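Local coordinates for isomaltodextranase (Arthrobacter globiformis, PDB 5AWQ), which hydrolyses (1->6)-alpha-D-glucosidic linkages in polysaccharides, removing isomaltose units one after another from the non-reducing chain ends, at residues 127-132 / 200-205; 318-323 / 356-361. All coordinates share one frame; numbering follows the deposited sequence.

In the fold
Both contacts belong to the catalytic (beta/alpha)8 barrel of this family 27 glycoside hydrolase. They follow in series along the chain, with contact 1 closed before contact 2 opens. Their centres are about 31 Å apart, and their nearest atoms are about 14 Å apart, so they do not touch. Contact 1 joins the chain after strand 120-124 to the end of strand 197-200, its neighbour in the parallel sheet. Contact 2 joins loops that follow strands 312-314 and 343-345, the last two barrel strands, where the barrel closes. Contact 1 holds Asp201 and Phe202, which touch the bound glucose. Contact 2 lies away from the probable catalytic residues and joins the loops after the last two strands.

Contact 1: residues 127-132 / 200-205; sequences PLWVHR and IDFLSW. With GLC (alpha-D-glucopyranose), chain B.
Asp201 OD2 is hydrogen-bonded to Tyr124 OH and faces the bound glucose, while the backbone O of the same residue approaches Trp129 CZ2. This is the C-terminal end of a (beta/alpha)8 barrel, where Ile200 ends the fourth strand, 197-200. The position is consistent with Asp201 acting as the catalytic nucleophile. Its CG lies anti to the backbone N (chi1 -158°), which carries the carboxylate to the sugar. Asp201 OD2 comes 3.3 Å from GLC C1, the anomeric carbon. The other oxygen, Asp201 OD1, takes a weak bond of 2.8 Å from Phe202 N, and this ties the carboxylate to the turn that leads into helix 203-208. Asn126 ND2 bonds to Asp201 O and Asn126 OD1 to Leu128 N, so one side chain links the two segments.

Trp129 meets Phe202 through the benzo part of its indole. Trp129 CZ2 lies 3.7 Å from Phe202 CD2, which comes to the tryptophan edge near the ring plane. The stacked ring of Trp171 supports Trp129 from strand 169-171. Phe202 is thus held between protein and sugar: its CZ lies 3.3 Å from GLC O5, and its CD1 lies over one face of the Trp205 ring, toward the rim.

Farther from the glucose, the side chains that meet are apolar. Pro127 CD touches both Ile200 CG2 and Ile200 CD1, and the two side chains cross at about a right angle. Helices 179-193 and 223-237 pack around this layer. Leu128 and Leu203 also cross at about a right angle, meeting through their CD2 methyls at 4.1 Å.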
# COMPACT_ATOMS: atom_id res chain seq x y z
N PRO A 127 -4.35 -10.23 16.42
CA PRO A 127 -3.76 -10.62 17.70
C PRO A 127 -4.45 -10.01 18.93
O PRO A 127 -4.02 -10.26 20.05
CB PRO A 127 -2.32 -10.16 17.58
CG PRO A 127 -2.39 -8.96 16.69
CD PRO A 127 -3.52 -9.23 15.72
N LEU A 128 -5.51 -9.24 18.71
CA LEU A 128 -6.39 -8.79 19.80
C LEU A 128 -7.56 -9.73 20.00
O LEU A 128 -8.37 -9.50 20.89
CB LEU A 128 -6.90 -7.36 19.55
CG LEU A 128 -5.97 -6.24 20.04
CD1 LEU A 128 -4.62 -6.26 19.36
CD2 LEU A 128 -6.63 -4.89 19.84
N TRP A 129 -7.68 -10.78 19.19
CA TRP A 129 -8.68 -11.81 19.44
C TRP A 129 -8.15 -12.77 20.48
O TRP A 129 -6.98 -13.18 20.42
CB TRP A 129 -9.06 -12.60 18.19
CG TRP A 129 -10.01 -11.91 17.25
CD1 TRP A 129 -11.04 -11.08 17.58
CD2 TRP A 129 -10.04 -12.04 15.83
NE1 TRP A 129 -11.70 -10.68 16.44
CE2 TRP A 129 -11.12 -11.27 15.36
CE3 TRP A 129 -9.28 -12.76 14.90
CZ2 TRP A 129 -11.43 -11.16 14.01
CZ3 TRP A 129 -9.59 -12.64 13.54
CH2 TRP A 129 -10.66 -11.85 13.11
N VAL A 130 -9.01 -13.13 21.42
CA VAL A 130 -8.71 -14.11 22.46
C VAL A 130 -9.82 -15.15 22.38
O VAL A 130 -11.00 -14.80 22.60
CB VAL A 130 -8.67 -13.47 23.86
CG1 VAL A 130 -8.17 -14.48 24.86
CG2 VAL A 130 -7.77 -12.24 23.92
N HIS A 131 -9.49 -16.39 22.06
CA HIS A 131 -10.54 -17.38 21.86
C HIS A 131 -11.17 -17.76 23.19
O HIS A 131 -10.49 -17.94 24.20
CB HIS A 131 -10.04 -18.63 21.13
CG HIS A 131 -11.12 -19.36 20.43
ND1 HIS A 131 -12.03 -20.15 21.09
CD2 HIS A 131 -11.49 -19.37 19.13
CE1 HIS A 131 -12.90 -20.64 20.22
NE2 HIS A 131 -12.58 -20.19 19.02
N ARG A 132 -12.49 -17.91 23.18
CA ARG A 132 -13.22 -18.36 24.37
C ARG A 132 -12.64 -19.66 24.95
O ARG A 132 -12.57 -19.82 26.17
CB ARG A 132 -14.69 -18.55 24.00
CG ARG A 132 -15.65 -18.79 25.14
CD ARG A 132 -16.92 -19.43 24.59
NE ARG A 132 -17.96 -19.52 25.61
CZ ARG A 132 -19.10 -18.82 25.63
NH1 ARG A 132 -19.42 -17.97 24.67
NH2 ARG A 132 -19.96 -19.02 26.63
N ILE A 200 -4.53 -8.38 9.29
CA ILE A 200 -5.20 -8.07 10.56
C ILE A 200 -6.50 -7.33 10.28
O ILE A 200 -6.47 -6.15 9.86
CB ILE A 200 -4.29 -7.22 11.46
CG1 ILE A 200 -2.94 -7.95 11.69
CG2 ILE A 200 -5.00 -6.90 12.75
CD1 ILE A 200 -1.96 -7.16 12.53
N ASP A 201 -7.61 -8.01 10.52
CA ASP A 201 -8.94 -7.52 10.18
C ASP A 201 -9.73 -7.17 11.43
O ASP A 201 -9.36 -7.51 12.55
CB ASP A 201 -9.68 -8.60 9.37
CG ASP A 201 -10.83 -8.06 8.52
OD1 ASP A 201 -11.03 -6.83 8.46
OD2 ASP A 201 -11.48 -8.91 7.89
N PHE A 202 -10.82 -6.42 11.20
CA PHE A 202 -11.82 -6.13 12.21
C PHE A 202 -11.37 -5.13 13.28
O PHE A 202 -12.06 -4.96 14.26
CB PHE A 202 -12.41 -7.41 12.82
CG PHE A 202 -13.33 -8.14 11.90
CD1 PHE A 202 -14.62 -7.67 11.69
CD2 PHE A 202 -12.92 -9.26 11.22
CE1 PHE A 202 -15.49 -8.33 10.87
CE2 PHE A 202 -13.77 -9.91 10.36
CZ PHE A 202 -15.05 -9.44 10.18
N LEU A 203 -10.27 -4.40 13.07
CA LEU A 203 -9.92 -3.40 14.07
C LEU A 203 -10.87 -2.20 14.14
O LEU A 203 -10.94 -1.59 15.19
CB LEU A 203 -8.48 -2.93 13.98
CG LEU A 203 -7.43 -3.96 14.38
CD1 LEU A 203 -6.06 -3.47 13.93
CD2 LEU A 203 -7.45 -4.21 15.89
N SER A 204 -11.62 -1.87 13.09
CA SER A 204 -12.63 -0.80 13.21
C SER A 204 -13.78 -1.27 14.11
O SER A 204 -14.29 -0.50 14.94
CB SER A 204 -13.12 -0.32 11.84
OG SER A 204 -14.05 0.74 11.99
N TRP A 205 -14.18 -2.53 13.98
CA TRP A 205 -15.16 -3.09 14.93
C TRP A 205 -14.63 -3.07 16.36
O TRP A 205 -15.37 -2.75 17.29
CB TRP A 205 -15.56 -4.52 14.56
CG TRP A 205 -16.42 -4.63 13.34
CD1 TRP A 205 -16.51 -3.74 12.31
CD2 TRP A 205 -17.29 -5.72 13.00
NE1 TRP A 205 -17.37 -4.20 11.36
CE2 TRP A 205 -17.87 -5.42 11.74
CE3 TRP A 205 -17.65 -6.92 13.63
CZ2 TRP A 205 -18.78 -6.26 11.11
CZ3 TRP A 205 -18.56 -7.76 13.00
CH2 TRP A 205 -19.11 -7.44 11.76
C1 GLC B . -14.51 -8.61 6.59
C2 GLC B . -13.41 -8.24 5.61
C3 GLC B . -13.25 -9.26 4.49
C4 GLC B . -13.08 -10.66 5.08
C5 GLC B . -14.28 -10.92 6.00
C6 GLC B . -14.21 -12.29 6.68
O2 GLC B . -13.71 -6.95 5.08
O3 GLC B . -12.16 -8.91 3.64
O4 GLC B . -13.04 -11.62 4.04
O5 GLC B . -14.36 -9.95 7.03
O6 GLC B . -15.46 -12.53 7.33

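Contact 2: residues 318-323 / 356-361; sequences MRASTF and AWVYTN
Tyr359 drives its phenol end between Met318 and Ala320, and this is the tight part of the contact. Tyr359 OH lies 3.2 Å from Met318 O and 3.4 Å from Ala320 CB. The polar partner of the OH is Asp347 OD1, which also bonds Ala320 N, so one carboxylate oxygen joins both segments. Met318 runs alongside the ring in the opposite direction. Met318 SD lies in the ring plane at the edge, 5.2 Å from the Tyr359 ring centroid, a Met-aromatic contact. The bend at chi3 (-72°) brings Met318 CE to 3.6 Å from Tyr359 CE1. These loops follow the seventh and eighth strands of the (beta/alpha)8 barrel, and Met318 bonds through its backbone to Ala344, in the eighth strand, and to Ala346, just after it. Replacing Tyr359 by an alanine is likely to leave Asp347 OD1 without its phenol partner and to open a gap beside Met318 and Ala320. The other side is looser. Val358 meets Ala320 only through CG2 and CB, 4.1 Å apart. The same Val358 methyl sits over the centre of one face of the Tyr359 ring. Beyond it the chains diverge toward the partly exposed Ser321 and Trp357.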
# COMPACT_ATOMS: atom_id res chain seq x y z
N MET A 318 -8.62 -10.39 -6.31
CA MET A 318 -9.00 -10.55 -7.71
C MET A 318 -9.71 -11.87 -7.91
O MET A 318 -9.17 -12.92 -7.60
CB MET A 318 -7.76 -10.47 -8.60
CG MET A 318 -7.17 -9.07 -8.63
SD MET A 318 -5.80 -8.85 -9.77
CE MET A 318 -4.52 -9.76 -8.92
N ARG A 319 -10.93 -11.79 -8.43
CA ARG A 319 -11.76 -12.97 -8.70
C ARG A 319 -12.04 -12.95 -10.21
O ARG A 319 -13.09 -12.50 -10.66
CB ARG A 319 -13.05 -12.93 -7.88
CG ARG A 319 -12.83 -12.76 -6.37
CD ARG A 319 -14.08 -13.08 -5.56
NE ARG A 319 -14.45 -14.47 -5.79
CZ ARG A 319 -15.66 -15.01 -5.64
NH1 ARG A 319 -16.69 -14.33 -5.16
NH2 ARG A 319 -15.82 -16.27 -5.99
N ALA A 320 -11.06 -13.41 -10.98
CA ALA A 320 -11.08 -13.23 -12.44
C ALA A 320 -12.33 -13.78 -13.06
O ALA A 320 -12.92 -13.16 -13.94
CB ALA A 320 -9.87 -13.88 -13.08
N SER A 321 -12.75 -14.96 -12.62
CA SER A 321 -13.87 -15.62 -13.28
C SER A 321 -15.24 -15.03 -12.95
O SER A 321 -16.24 -15.38 -13.59
CB SER A 321 -13.80 -17.13 -13.07
OG SER A 321 -12.64 -17.62 -13.73
N THR A 322 -15.30 -14.08 -12.01
CA THR A 322 -16.53 -13.39 -11.68
C THR A 322 -16.84 -12.24 -12.63
O THR A 322 -17.92 -11.67 -12.56
CB THR A 322 -16.54 -12.84 -10.23
OG1 THR A 322 -15.60 -11.76 -10.12
CG2 THR A 322 -16.21 -13.95 -9.23
N PHE A 323 -15.89 -11.89 -13.50
CA PHE A 323 -16.11 -10.82 -14.46
C PHE A 323 -16.76 -11.36 -15.71
O PHE A 323 -16.77 -12.57 -15.93
CB PHE A 323 -14.82 -10.05 -14.74
CG PHE A 323 -14.38 -9.20 -13.58
CD1 PHE A 323 -13.63 -9.74 -12.53
CD2 PHE A 323 -14.72 -7.87 -13.52
CE1 PHE A 323 -13.25 -8.95 -11.46
CE2 PHE A 323 -14.34 -7.08 -12.45
CZ PHE A 323 -13.61 -7.62 -11.42
N ALA A 356 -5.90 -18.08 -16.20
CA ALA A 356 -4.56 -17.90 -15.62
C ALA A 356 -3.78 -16.78 -16.29
O ALA A 356 -3.03 -16.05 -15.64
CB ALA A 356 -3.75 -19.20 -15.70
N TRP A 357 -3.98 -16.62 -17.60
CA TRP A 357 -3.31 -15.61 -18.39
C TRP A 357 -3.41 -14.18 -17.82
O TRP A 357 -2.50 -13.37 -18.01
CB TRP A 357 -3.82 -15.63 -19.84
CG TRP A 357 -5.27 -15.33 -19.95
CD1 TRP A 357 -6.31 -16.22 -19.95
CD2 TRP A 357 -5.85 -14.03 -20.04
NE1 TRP A 357 -7.50 -15.55 -20.02
CE2 TRP A 357 -7.25 -14.21 -20.08
CE3 TRP A 357 -5.32 -12.72 -20.07
CZ2 TRP A 357 -8.13 -13.14 -20.16
CZ3 TRP A 357 -6.20 -11.66 -20.15
CH2 TRP A 357 -7.60 -11.88 -20.22
N VAL A 358 -4.53 -13.86 -17.17
CA VAL A 358 -4.73 -12.48 -16.71
C VAL A 358 -3.68 -12.11 -15.66
O VAL A 358 -3.27 -10.95 -15.56
CB VAL A 358 -6.15 -12.22 -16.15
CG1 VAL A 358 -7.27 -12.72 -17.05
CG2 VAL A 358 -6.33 -12.86 -14.81
N TYR A 359 -3.23 -13.11 -14.91
CA TYR A 359 -2.29 -12.91 -13.81
C TYR A 359 -0.82 -13.07 -14.19
O TYR A 359 0.07 -12.75 -13.39
CB TYR A 359 -2.62 -13.90 -12.70
CG TYR A 359 -4.01 -13.78 -12.14
CD1 TYR A 359 -4.46 -12.58 -11.60
CD2 TYR A 359 -4.89 -14.86 -12.13
CE1 TYR A 359 -5.72 -12.46 -11.06
CE2 TYR A 359 -6.17 -14.75 -11.60
CZ TYR A 359 -6.58 -13.54 -11.04
OH TYR A 359 -7.83 -13.38 -10.46
N THR A 360 -0.55 -13.57 -15.40
CA THR A 360 0.79 -14.03 -15.76
C THR A 360 1.37 -13.34 -16.99
O THR A 360 2.23 -13.88 -17.67
CB THR A 360 0.80 -15.56 -15.93
OG1 THR A 360 -0.11 -15.92 -16.97
CG2 THR A 360 0.39 -16.25 -14.63
N ASN A 361 0.90 -12.12 -17.27
CA ASN A 361 1.52 -11.32 -18.33
C ASN A 361 2.83 -10.76 -17.79
O ASN A 361 2.84 -9.94 -16.87
CB ASN A 361 0.55 -10.22 -18.80
CG ASN A 361 1.16 -9.25 -19.80
OD1 ASN A 361 2.36 -8.95 -19.76
ND2 ASN A 361 0.32 -8.70 -20.67